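Local coordinates for protein autolysin E (Staphylococcus aureus, PDB 4PI8) that is a peptidoglycan hydrolase that probably cleaves glycosidic bonds between the alternating NAG and NAM sugars of the cell wall, held here as a catalytic mutant with its disaccharide, at residues K77-N82 / Y128-I133; G134-S139 / S146-E151; F172-L177 / A190-A195. The protein carries 1 engineered substitution. All blocks are in the same frame, centred on the assembly; numbering follows the deposited sequence.

Interaction 1. Residues K77-N82 / Y128-I133. With AMU (N-acetyl-beta-muramic acid), chain B.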
loop_
_atom_site.group_PDB
_atom_site.type_symbol
_atom_site.label_atom_id
_atom_site.label_comp_id
_atom_site.label_asym_id
_atom_site.label_seq_id
_atom_site.Cartn_x
_atom_site.Cartn_y
_atom_site.Cartn_z
ATOM N N LYS A 77 -11.354 1.291 14.373
ATOM C CA LYS A 77 -10.056 0.953 13.806
ATOM C C LYS A 77 -8.871 1.467 14.614
ATOM O O LYS A 77 -7.867 1.973 14.091
ATOM C CB LYS A 77 -9.983 1.463 12.326
ATOM C CG LYS A 77 -11.113 0.975 11.476
ATOM C CD LYS A 77 -11.229 -0.576 11.410
ATOM C CE LYS A 77 -12.335 -0.884 10.429
ATOM N NZ LYS A 77 -12.571 -2.365 10.333
ATOM N N GLY A 78 -8.949 1.293 15.948
ATOM C CA GLY A 78 -7.793 1.490 16.741
ATOM C C GLY A 78 -7.188 2.878 16.692
ATOM O O GLY A 78 -7.914 3.875 16.823
ATOM N N ILE A 79 -5.903 2.932 16.505
ATOM C CA ILE A 79 -5.175 4.186 16.400
ATOM C C ILE A 79 -5.631 5.049 15.219
ATOM O O ILE A 79 -5.374 6.232 15.206
ATOM C CB ILE A 79 -3.671 3.946 16.384
ATOM C CG1 ILE A 79 -2.890 5.194 16.696
ATOM C CG2 ILE A 79 -3.178 3.313 15.066
ATOM C CD1 ILE A 79 -1.460 4.914 17.086
ATOM N N LEU A 80 -6.305 4.457 14.247
ATOM C CA LEU A 80 -6.780 5.217 13.085
ATOM C C LEU A 80 -8.147 5.840 13.293
ATOM O O LEU A 80 -8.564 6.720 12.522
ATOM C CB LEU A 80 -6.753 4.319 11.819
ATOM C CG LEU A 80 -5.408 3.756 11.490
ATOM C CD1 LEU A 80 -5.569 2.790 10.276
ATOM C CD2 LEU A 80 -4.311 4.764 11.322
ATOM N N GLU A 81 -8.900 5.404 14.297
ATOM C CA GLU A 81 -10.207 5.911 14.558
ATOM C C GLU A 81 -10.179 7.421 14.762
ATOM O O GLU A 81 -9.294 7.971 15.438
ATOM C CB GLU A 81 -10.816 5.215 15.787
ATOM C CG GLU A 81 -12.222 5.679 16.140
ATOM C CD GLU A 81 -12.790 4.883 17.301
ATOM O OE1 GLU A 81 -12.377 5.135 18.432
ATOM O OE2 GLU A 81 -13.540 3.936 17.052
ATOM N N ASN A 82 -11.146 8.109 14.142
ATOM C CA ASN A 82 -11.328 9.520 14.280
ATOM C C ASN A 82 -10.155 10.305 13.734
ATOM O O ASN A 82 -9.913 11.441 14.143
ATOM C CB ASN A 82 -11.724 9.911 15.746
ATOM C CG ASN A 82 -13.222 9.733 16.007
ATOM O OD1 ASN A 82 -13.648 9.389 17.118
ATOM N ND2 ASN A 82 -14.016 9.835 14.954
ATOM N N TYR A 128 5.927 6.443 14.129
ATOM C CA TYR A 128 4.743 5.707 13.636
ATOM C C TYR A 128 4.922 5.468 12.145
ATOM O O TYR A 128 5.593 6.198 11.471
ATOM C CB TYR A 128 3.469 6.561 13.879
ATOM C CG TYR A 128 3.227 6.783 15.372
ATOM C CD1 TYR A 128 3.853 7.846 16.004
ATOM C CD2 TYR A 128 2.413 5.957 16.070
ATOM C CE1 TYR A 128 3.644 8.041 17.375
ATOM C CE2 TYR A 128 2.189 6.123 17.444
ATOM C CZ TYR A 128 2.844 7.184 18.065
ATOM O OH TYR A 128 2.628 7.413 19.434
ATOM N N ASN A 129 4.308 4.374 11.711
ATOM C CA ASN A 129 4.399 3.993 10.266
ATOM C C ASN A 129 3.172 3.174 9.969
ATOM O O ASN A 129 2.977 2.096 10.483
ATOM C CB ASN A 129 5.665 3.170 10.114
ATOM C CG ASN A 129 6.009 2.872 8.673
ATOM O OD1 ASN A 129 5.168 2.793 7.779
ATOM N ND2 ASN A 129 7.272 2.744 8.454
ATOM N N PHE A 130 2.292 3.738 9.104
ATOM C CA PHE A 130 1.035 3.098 8.829
ATOM C C PHE A 130 0.896 2.482 7.423
ATOM O O PHE A 130 -0.179 2.040 7.058
ATOM C CB PHE A 130 -0.127 4.104 9.038
ATOM C CG PHE A 130 -0.284 4.631 10.439
ATOM C CD1 PHE A 130 0.065 3.895 11.544
ATOM C CD2 PHE A 130 -0.807 5.888 10.609
ATOM C CE1 PHE A 130 -0.074 4.421 12.833
ATOM C CE2 PHE A 130 -1.027 6.378 11.883
ATOM C CZ PHE A 130 -0.637 5.661 12.986
ATOM N N PHE A 131 2.013 2.489 6.683
ATOM C CA PHE A 131 1.965 2.007 5.296
ATOM C C PHE A 131 3.068 1.013 4.955
ATOM O O PHE A 131 3.396 0.868 3.753
ATOM C CB PHE A 131 1.856 3.153 4.286
ATOM C CG PHE A 131 0.715 4.097 4.563
ATOM C CD1 PHE A 131 -0.533 3.848 4.051
ATOM C CD2 PHE A 131 0.918 5.204 5.339
ATOM C CE1 PHE A 131 -1.611 4.672 4.283
ATOM C CE2 PHE A 131 -0.121 6.043 5.616
ATOM C CZ PHE A 131 -1.393 5.784 5.108
ATOM N N GLY A 132 3.687 0.417 5.955
ATOM C CA GLY A 132 4.732 -0.544 5.669
ATOM C C GLY A 132 5.892 0.034 4.941
ATOM O O GLY A 132 6.453 -0.669 4.040
ATOM N N ILE A 133 6.374 1.230 5.231
ATOM C CA ILE A 133 7.382 1.926 4.513
ATOM C C ILE A 133 8.738 1.733 5.186
ATOM O O ILE A 133 8.972 2.203 6.317
ATOM C CB ILE A 133 7.057 3.422 4.324
ATOM C CG1 ILE A 133 5.729 3.573 3.563
ATOM C CG2 ILE A 133 8.160 4.167 3.622
ATOM C CD1 ILE A 133 5.098 4.934 3.652
HETATM C C1 AMU B . 8.798 -4.036 1.156
HETATM C C2 AMU B . 9.405 -2.687 0.903
HETATM C C3 AMU B . 10.210 -2.708 -0.406
HETATM C C4 AMU B . 11.228 -3.869 -0.334
HETATM C C5 AMU B . 10.536 -5.131 0.095
HETATM C C6 AMU B . 11.519 -6.298 0.215
HETATM C C7 AMU B . 8.478 -0.392 1.240
HETATM C C8 AMU B . 7.330 0.525 0.876
HETATM C C9 AMU B . 10.288 -0.673 -1.694
HETATM C C10 AMU B . 10.483 0.762 -1.393
HETATM C C11 AMU B . 10.920 -1.057 -3.030
HETATM O O1 AMU B . 8.090 -4.058 2.385
HETATM O O3 AMU B . 10.863 -1.467 -0.652
HETATM O O4 AMU B . 11.788 -3.948 -1.655
HETATM O O5 AMU B . 9.892 -4.943 1.331
HETATM O O6 AMU B . 10.865 -7.551 0.438
HETATM O O7 AMU B . 9.358 -0.032 1.993
HETATM O O10 AMU B . 9.669 1.620 -1.846
HETATM O O11 AMU B . 11.524 1.120 -0.707
HETATM N N2 AMU B . 8.369 -1.630 0.777
#
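Asn129 OD1, beside Phe130, on which Ile79 and Leu80 rest, is gripped by two backbone N-H groups: a nearly linear bond from Ile133 N (3.2 Å to Asn129 OD1) and a long, weak one from Phe131 N. The same amide gives its other end back, Asn129 ND2 donating to Ile133 O over 2.8 Å, with the acceptor oxygen in the plane of the Asn129 amide. Asparagine suits the place because one short side chain supplies both an acceptor and a donor, which ties 129-133 into a compact turn and fixes the rotation of the amide. The contact with 77-82 is wholly apolar. Leu80 CD2 lies over one face of the Phe130 ring as a CH-pi contact, 3.9 Å from its centroid and 20° off the normal, displaced toward the rim by Phe130 CD2 and CE2. Ile79 uses both branches: CG2 stands 4.0 Å from Phe130 CE1, while CD1 reaches Tyr128 CE2 at 3.9 Å. With CG1 anti to the backbone N (chi1 -163°), the longer branch carries CD1 to Tyr128 and leaves CG2 to Phe130. This joins a 3-10 turn, in the connection between helices 67-74 and 84-94, to the loop leading from strand 125-127 toward the glycan pocket. Within the turn, Leu80 N bonds to Lys77 O at 2.9 Å, and Gly78, with positive phi, takes a bend easy for a residue without CB. Pro156 and Ile160 of helix 156-172 also touch Phe130, and Leu106 packs on Leu80. Further along the loop, Gly132 O comes within 3.5 Å of C7 of the muramic acid.

Interaction 2. Residues G134-S139 / S146-E151; sequences GAFDSS and SYAEKE. With AMU (N-acetyl-beta-muramic acid), chain B.
One wall of the glycan pocket is formed where Gly134 meets the muramic acid, and the backbone behind it is fastened through Ala135 to Ser146 at the start of helix 147-150. Ser146 OG donates to Ala135 O over 2.8 Å, lying in the carbonyl plane with a C=O...O angle of 158°. With OG anti to the backbone N (chi1 177°), the hydroxyl reaches across to the neighbouring loop. Ala135 O is held a second time by a bridging water, which donates to it at 2.8 Å and accepts from Ala148 N at 3.0 Å. The water thus occupies one of the N-H groups at the first turn of the helix, whose N-cap position is Ser146. Two helix starts flank this contact: Asp137 is the N-cap of helix 138-143, its OD1 accepting from Ala140 N, a role suited to a short carboxylate. Alongside the polar link, the Phe136 ring packs against the helix, Phe136 CE1 lying 3.8 Å from Ala148 CB, while Ser146 OG stands near the plane of that ring at its edge. A methyl is all that Ala148 brings, which lets the ring come close to the helix. On the sugar side, Gly134 N donates to O7 of the acetamido group over 2.7 Å with an N-H...O angle of 166°. Positive phi makes glycine favourable here, and the absence of a CB also matters, since one would fall very close to Tyr147 CB. The Tyr147 ring itself leads away from the loop and meets Phe166, which lines the glycan pocket, edge-to-face.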
loop_
_atom_site.group_PDB
_atom_site.type_symbol
_atom_site.label_atom_id
_atom_site.label_comp_id
_atom_site.label_asym_id
_atom_site.label_seq_id
_atom_site.Cartn_x
_atom_site.Cartn_y
_atom_site.Cartn_z
ATOM N N GLY A 134 9.656 1.056 4.492
ATOM C CA GLY A 134 11.033 0.910 4.970
ATOM C C GLY A 134 11.128 0.008 6.180
ATOM O O GLY A 134 10.234 -0.742 6.497
ATOM N N ALA A 135 12.304 0.072 6.841
ATOM C CA ALA A 135 12.572 -0.728 7.990
ATOM C C ALA A 135 11.962 -0.044 9.217
ATOM O O ALA A 135 12.164 1.164 9.417
ATOM C CB ALA A 135 14.087 -0.919 8.166
ATOM N N PHE A 136 11.195 -0.846 9.923
ATOM C CA PHE A 136 10.422 -0.362 11.080
ATOM C C PHE A 136 10.373 -1.381 12.166
ATOM O O PHE A 136 9.452 -2.170 12.263
ATOM C CB PHE A 136 9.009 0.077 10.621
ATOM C CG PHE A 136 8.301 0.943 11.647
ATOM C CD1 PHE A 136 8.786 2.209 11.911
ATOM C CD2 PHE A 136 7.215 0.450 12.332
ATOM C CE1 PHE A 136 8.152 3.007 12.928
ATOM C CE2 PHE A 136 6.578 1.249 13.312
ATOM C CZ PHE A 136 7.068 2.496 13.570
ATOM N N ASP A 137 11.474 -1.382 12.924
ATOM C CA ASP A 137 11.606 -2.161 14.151
ATOM C C ASP A 137 12.560 -1.440 15.086
ATOM O O ASP A 137 13.190 -0.449 14.701
ATOM C CB ASP A 137 12.043 -3.607 13.857
ATOM C CG ASP A 137 13.376 -3.714 13.113
ATOM O OD1 ASP A 137 14.247 -2.817 13.176
ATOM O OD2 ASP A 137 13.563 -4.756 12.458
ATOM N N SER A 138 12.685 -1.920 16.332
ATOM C CA SER A 138 13.520 -1.190 17.311
ATOM C C SER A 138 14.979 -1.033 16.852
ATOM O O SER A 138 15.547 0.056 16.972
ATOM C CB SER A 138 13.433 -1.810 18.720
ATOM O OG SER A 138 13.310 -3.225 18.660
ATOM N N SER A 139 15.559 -2.078 16.259
ATOM C CA SER A 139 16.949 -1.990 15.809
ATOM C C SER A 139 17.119 -0.904 14.750
ATOM O O SER A 139 18.046 -0.107 14.846
ATOM C CB SER A 139 17.478 -3.351 15.326
ATOM O OG SER A 139 16.408 -4.251 15.066
ATOM N N SER A 146 15.925 3.860 9.723
ATOM C CA SER A 146 14.463 3.754 9.584
ATOM C C SER A 146 13.950 4.993 8.903
ATOM O O SER A 146 14.164 6.119 9.342
ATOM C CB SER A 146 13.826 3.599 10.953
ATOM O OG SER A 146 12.397 3.556 10.856
ATOM N N TYR A 147 13.202 4.782 7.802
ATOM C CA TYR A 147 12.594 5.841 7.069
ATOM C C TYR A 147 11.653 6.705 7.962
ATOM O O TYR A 147 11.685 7.915 7.850
ATOM C CB TYR A 147 11.813 5.283 5.864
ATOM C CG TYR A 147 11.535 6.326 4.824
ATOM C CD1 TYR A 147 12.530 6.730 3.964
ATOM C CD2 TYR A 147 10.288 6.896 4.701
ATOM C CE1 TYR A 147 12.307 7.698 3.019
ATOM C CE2 TYR A 147 10.044 7.856 3.759
ATOM C CZ TYR A 147 11.059 8.250 2.902
ATOM O OH TYR A 147 10.846 9.207 1.958
ATOM N N ALA A 148 10.915 6.031 8.817
ATOM C CA ALA A 148 9.939 6.721 9.691
ATOM C C ALA A 148 10.687 7.718 10.576
ATOM O O ALA A 148 10.219 8.814 10.868
ATOM C CB ALA A 148 9.154 5.764 10.495
ATOM N N GLU A 149 11.869 7.302 11.030
ATOM C CA GLU A 149 12.704 8.185 11.881
ATOM C C GLU A 149 13.347 9.311 11.066
ATOM O O GLU A 149 13.286 10.481 11.435
ATOM C CB GLU A 149 13.746 7.364 12.613
ATOM C CG GLU A 149 14.770 8.215 13.350
ATOM C CD GLU A 149 15.559 7.403 14.360
ATOM O OE1 GLU A 149 15.582 6.157 14.282
ATOM O OE2 GLU A 149 16.170 8.025 15.249
ATOM N N LYS A 150 13.868 8.975 9.895
ATOM C CA LYS A 150 14.425 9.954 8.994
ATOM C C LYS A 150 13.468 11.072 8.631
ATOM O O LYS A 150 13.869 12.235 8.564
ATOM C CB LYS A 150 14.925 9.252 7.715
ATOM C CG LYS A 150 15.451 10.176 6.625
ATOM C CD LYS A 150 16.340 9.411 5.643
ATOM C CE LYS A 150 16.672 10.241 4.407
ATOM N NZ LYS A 150 15.598 10.102 3.387
ATOM N N GLU A 151 12.194 10.725 8.411
ATOM C CA GLU A 151 11.191 11.702 8.030
ATOM C C GLU A 151 10.448 12.307 9.231
ATOM O O GLU A 151 9.530 13.091 9.035
ATOM C CB GLU A 151 10.145 11.087 7.072
ATOM C CG GLU A 151 10.637 10.649 5.714
ATOM C CD GLU A 151 11.523 11.650 5.016
ATOM O OE1 GLU A 151 11.172 12.842 4.895
ATOM O OE2 GLU A 151 12.606 11.223 4.586
HETATM C C1 AMU B . 8.798 -4.036 1.156
HETATM C C2 AMU B . 9.405 -2.687 0.903
HETATM C C3 AMU B . 10.210 -2.708 -0.406
HETATM C C4 AMU B . 11.228 -3.869 -0.334
HETATM C C5 AMU B . 10.536 -5.131 0.095
HETATM C C6 AMU B . 11.519 -6.298 0.215
HETATM C C7 AMU B . 8.478 -0.392 1.240
HETATM C C8 AMU B . 7.330 0.525 0.876
HETATM C C9 AMU B . 10.288 -0.673 -1.694
HETATM C C10 AMU B . 10.483 0.762 -1.393
HETATM C C11 AMU B . 10.920 -1.057 -3.030
HETATM O O1 AMU B . 8.090 -4.058 2.385
HETATM O O3 AMU B . 10.863 -1.467 -0.652
HETATM O O4 AMU B . 11.788 -3.948 -1.655
HETATM O O5 AMU B . 9.892 -4.943 1.331
HETATM O O6 AMU B . 10.865 -7.551 0.438
HETATM O O7 AMU B . 9.358 -0.032 1.993
HETATM O O10 AMU B . 9.669 1.620 -1.846
HETATM O O11 AMU B . 11.524 1.120 -0.707
HETATM N N2 AMU B . 8.369 -1.630 0.777
HETATM O O HOH W 1 10.410 3.059 8.433
#

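Interaction 3. Residues F172-L177 / A190-A195; sequences FENNQL and AQHQYA. With AMU (N-acetyl-beta-muramic acid), chain B; NAG (2-acetamido-2-deoxy-beta-D-glucopyranose), chain C.
Gln176 and His192 make the tight part of this contact, joined by two bonds that run in opposite senses. His192 ND1 donates to Gln176 OE1 over 2.8 Å, in the carbonyl plane and on a lone pair, with the acceptor near the plane of the imidazole. In return Gln176 NE2 gives a hydrogen to His192 O at 3.0 Å, almost straight at 167°. The glutamine chain is extended beyond CG, so that its amide can span the gap between loops whose nearest CA atoms, Gln176 CA and Gln193 CA, are 9.3 Å apart; amide and imidazole planes are turned 62° to each other. The outer side is looser. Asn174, more exposed, comes from the opposite direction to His192, its amide nearly perpendicular to the imidazole, and its ND2 stays 3.8 Å from His192 ND1; its firm bond runs instead to Gln176 OE1 at 2.9 Å. Asn175, with positive phi, closes the Schellman motif that ends helix 156-172 and turns the chain so that Gln176 faces the 190-195 loop. That loop lines the sugar pocket. Gln193 N donates to the acetamido O7 of NAG over 2.9 Å, while Tyr194 O accepts a hydrogen bond from N2 of the muramic acid at 2.8 Å. The aromatic ring of Tyr194 suits the acetamido methyl, C8, which sits over the centre of one face, 3.6 Å above the plane. With OE1 accepting twice, and NE2 also donating to Gln181 O, the Gln176 amide cannot flip without losing bonds; it thus probably favours a hydrogen on His192 ND1 and, with the stacked Tyr171, steadies the ring beside the sugar.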
loop_
_atom_site.group_PDB
_atom_site.type_symbol
_atom_site.label_atom_id
_atom_site.label_comp_id
_atom_site.label_asym_id
_atom_site.label_seq_id
_atom_site.Cartn_x
_atom_site.Cartn_y
_atom_site.Cartn_z
ATOM N N PHE A 172 3.438 6.952 -7.337
ATOM C CA PHE A 172 2.593 7.541 -8.354
ATOM C C PHE A 172 3.416 8.355 -9.393
ATOM O O PHE A 172 3.128 8.332 -10.579
ATOM C CB PHE A 172 1.470 8.405 -7.787
ATOM C CG PHE A 172 0.493 7.691 -6.890
ATOM C CD1 PHE A 172 0.411 6.317 -6.837
ATOM C CD2 PHE A 172 -0.428 8.430 -6.204
ATOM C CE1 PHE A 172 -0.560 5.701 -6.093
ATOM C CE2 PHE A 172 -1.411 7.802 -5.486
ATOM C CZ PHE A 172 -1.494 6.442 -5.404
ATOM N N GLU A 173 4.412 9.064 -8.929
ATOM C CA GLU A 173 5.292 9.839 -9.828
ATOM C C GLU A 173 6.234 8.943 -10.603
ATOM O O GLU A 173 6.887 9.435 -11.550
ATOM C CB GLU A 173 6.051 10.894 -9.059
ATOM C CG GLU A 173 5.177 12.028 -8.527
ATOM C CD GLU A 173 4.485 12.788 -9.597
ATOM O OE1 GLU A 173 5.180 13.313 -10.528
ATOM O OE2 GLU A 173 3.278 12.841 -9.615
ATOM N N ASN A 174 6.280 7.668 -10.274
ATOM C CA ASN A 174 7.070 6.642 -10.995
ATOM C C ASN A 174 6.187 5.821 -11.916
ATOM O O ASN A 174 6.568 4.697 -12.266
ATOM C CB ASN A 174 7.828 5.751 -10.011
ATOM C CG ASN A 174 8.887 4.874 -10.673
ATOM O OD1 ASN A 174 9.677 5.430 -11.482
ATOM N ND2 ASN A 174 8.865 3.562 -10.447
ATOM N N ASN A 175 4.974 6.288 -12.243
ATOM C CA ASN A 175 4.074 5.591 -13.106
ATOM C C ASN A 175 3.586 4.231 -12.600
ATOM O O ASN A 175 3.106 3.383 -13.362
ATOM C CB ASN A 175 4.693 5.455 -14.522
ATOM C CG ASN A 175 3.661 5.169 -15.587
ATOM O OD1 ASN A 175 2.529 5.707 -15.559
ATOM N ND2 ASN A 175 4.033 4.324 -16.587
ATOM N N GLN A 176 3.558 4.093 -11.272
ATOM C CA GLN A 176 2.914 2.924 -10.621
ATOM C C GLN A 176 1.638 3.518 -9.992
ATOM O O GLN A 176 1.669 4.010 -8.880
ATOM C CB GLN A 176 3.875 2.315 -9.613
ATOM C CG GLN A 176 5.082 1.661 -10.252
ATOM C CD GLN A 176 6.128 1.220 -9.242
ATOM O OE1 GLN A 176 7.012 1.989 -8.870
ATOM N NE2 GLN A 176 6.024 0.029 -8.758
ATOM N N LEU A 177 0.568 3.477 -10.771
ATOM C CA LEU A 177 -0.652 4.227 -10.544
ATOM C C LEU A 177 -1.788 3.395 -10.001
ATOM O O LEU A 177 -2.856 3.960 -9.705
ATOM C CB LEU A 177 -1.128 4.864 -11.871
ATOM C CG LEU A 177 -0.081 5.612 -12.687
ATOM C CD1 LEU A 177 -0.845 6.222 -13.901
ATOM C CD2 LEU A 177 0.540 6.671 -11.828
ATOM N N ALA A 190 10.212 -6.828 -10.940
ATOM C CA ALA A 190 11.013 -7.234 -9.819
ATOM C C ALA A 190 11.831 -6.129 -9.197
ATOM O O ALA A 190 12.668 -6.405 -8.291
ATOM C CB ALA A 190 11.871 -8.496 -10.114
ATOM N N GLN A 191 11.659 -4.878 -9.602
ATOM C CA GLN A 191 12.248 -3.733 -8.982
ATOM C C GLN A 191 11.141 -2.893 -8.422
ATOM O O GLN A 191 10.079 -2.748 -9.007
ATOM C CB GLN A 191 12.949 -2.796 -10.062
ATOM C CG GLN A 191 14.101 -3.481 -10.693
ATOM C CD GLN A 191 14.934 -2.496 -11.447
ATOM O OE1 GLN A 191 14.975 -2.506 -12.675
ATOM N NE2 GLN A 191 15.551 -1.613 -10.731
ATOM N N HIS A 192 11.495 -2.149 -7.383
ATOM C CA HIS A 192 10.644 -1.096 -6.830
ATOM C C HIS A 192 9.222 -1.602 -6.604
ATOM O O HIS A 192 8.252 -0.901 -7.006
ATOM C CB HIS A 192 10.681 0.188 -7.669
ATOM C CG HIS A 192 10.293 1.373 -6.856
ATOM N ND1 HIS A 192 9.054 1.986 -6.970
ATOM C CD2 HIS A 192 10.898 1.948 -5.785
ATOM C CE1 HIS A 192 8.948 2.921 -6.045
ATOM N NE2 HIS A 192 10.040 2.919 -5.300
ATOM N N GLN A 193 9.096 -2.680 -5.889
ATOM C CA GLN A 193 7.755 -3.280 -5.576
ATOM C C GLN A 193 7.423 -3.026 -4.132
ATOM O O GLN A 193 8.226 -3.115 -3.218
ATOM C CB GLN A 193 7.785 -4.748 -5.921
ATOM C CG GLN A 193 7.884 -4.894 -7.434
ATOM C CD GLN A 193 7.932 -6.281 -8.069
ATOM O OE1 GLN A 193 7.865 -6.335 -9.287
ATOM N NE2 GLN A 193 8.097 -7.315 -7.307
ATOM N N TYR A 194 6.125 -2.738 -3.904
ATOM C CA TYR A 194 5.749 -2.188 -2.590
ATOM C C TYR A 194 5.816 -3.202 -1.511
ATOM O O TYR A 194 6.052 -2.842 -0.336
ATOM C CB TYR A 194 4.344 -1.561 -2.686
ATOM C CG TYR A 194 4.109 -0.498 -1.586
ATOM C CD1 TYR A 194 3.757 -0.903 -0.285
ATOM C CD2 TYR A 194 4.251 0.814 -1.840
ATOM C CE1 TYR A 194 3.657 0.048 0.711
ATOM C CE2 TYR A 194 4.144 1.772 -0.813
ATOM C CZ TYR A 194 3.849 1.342 0.427
ATOM O OH TYR A 194 3.715 2.347 1.427
ATOM N N ALA A 195 5.534 -4.471 -1.811
ATOM C CA ALA A 195 5.415 -5.473 -0.800
ATOM C C ALA A 195 5.858 -6.819 -1.306
ATOM O O ALA A 195 5.840 -7.030 -2.533
ATOM C CB ALA A 195 3.978 -5.527 -0.345
HETATM C C1 AMU B . 8.798 -4.036 1.156
HETATM C C2 AMU B . 9.405 -2.687 0.903
HETATM C C3 AMU B . 10.210 -2.708 -0.406
HETATM C C4 AMU B . 11.228 -3.869 -0.334
HETATM C C5 AMU B . 10.536 -5.131 0.095
HETATM C C6 AMU B . 11.519 -6.298 0.215
HETATM C C7 AMU B . 8.478 -0.392 1.240
HETATM C C8 AMU B . 7.330 0.525 0.876
HETATM C C9 AMU B . 10.288 -0.673 -1.694
HETATM C C10 AMU B . 10.483 0.762 -1.393
HETATM C C11 AMU B . 10.920 -1.057 -3.030
HETATM O O1 AMU B . 8.090 -4.058 2.385
HETATM O O3 AMU B . 10.863 -1.467 -0.652
HETATM O O4 AMU B . 11.788 -3.948 -1.655
HETATM O O5 AMU B . 9.892 -4.943 1.331
HETATM O O6 AMU B . 10.865 -7.551 0.438
HETATM O O7 AMU B . 9.358 -0.032 1.993
HETATM O O10 AMU B . 9.669 1.620 -1.846
HETATM O O11 AMU B . 11.524 1.120 -0.707
HETATM N N2 AMU B . 8.369 -1.630 0.777
HETATM C C1 NAG C . 13.202 -4.024 -1.678
HETATM C C2 NAG C . 13.512 -4.243 -3.164
HETATM C C3 NAG C . 15.039 -4.324 -3.330
HETATM C C4 NAG C . 15.633 -3.105 -2.693
HETATM C C5 NAG C . 15.181 -2.902 -1.257
HETATM C C6 NAG C . 15.640 -1.555 -0.785
HETATM C C7 NAG C . 11.861 -5.324 -4.698
HETATM C C8 NAG C . 11.352 -6.611 -5.223
HETATM N N2 NAG C . 12.855 -5.390 -3.794
HETATM O O3 NAG C . 15.342 -4.332 -4.717
HETATM O O4 NAG C . 17.048 -3.264 -2.637
HETATM O O5 NAG C . 13.756 -2.816 -1.222
HETATM O O6 NAG C . 15.317 -1.554 0.607
HETATM O O7 NAG C . 11.402 -4.237 -5.071
#

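Interactions 1 and 2 follow directly along the chain, 128-133 running into 134-139, and they touch through Ile133 CG2 and Tyr147 CD2 (3.6 Å) and through Asn129 CB and Phe136 CD1 (3.7 Å). Interaction 3 lies about 21 Å, centre to centre, from interaction 1, on the opposite side of the chain's centre, yet Phe131 O and Tyr194 OH stand 2.8 Å apart, probably hydrogen-bonded. Interactions 2 and 3 do not meet; their nearest atoms are about 7 Å apart. The muramic acid bridges them, its acetamido group held from both sides of this separation, and it is also hydrogen-bonded to Tyr171 OH. NAG is reached by interaction 3.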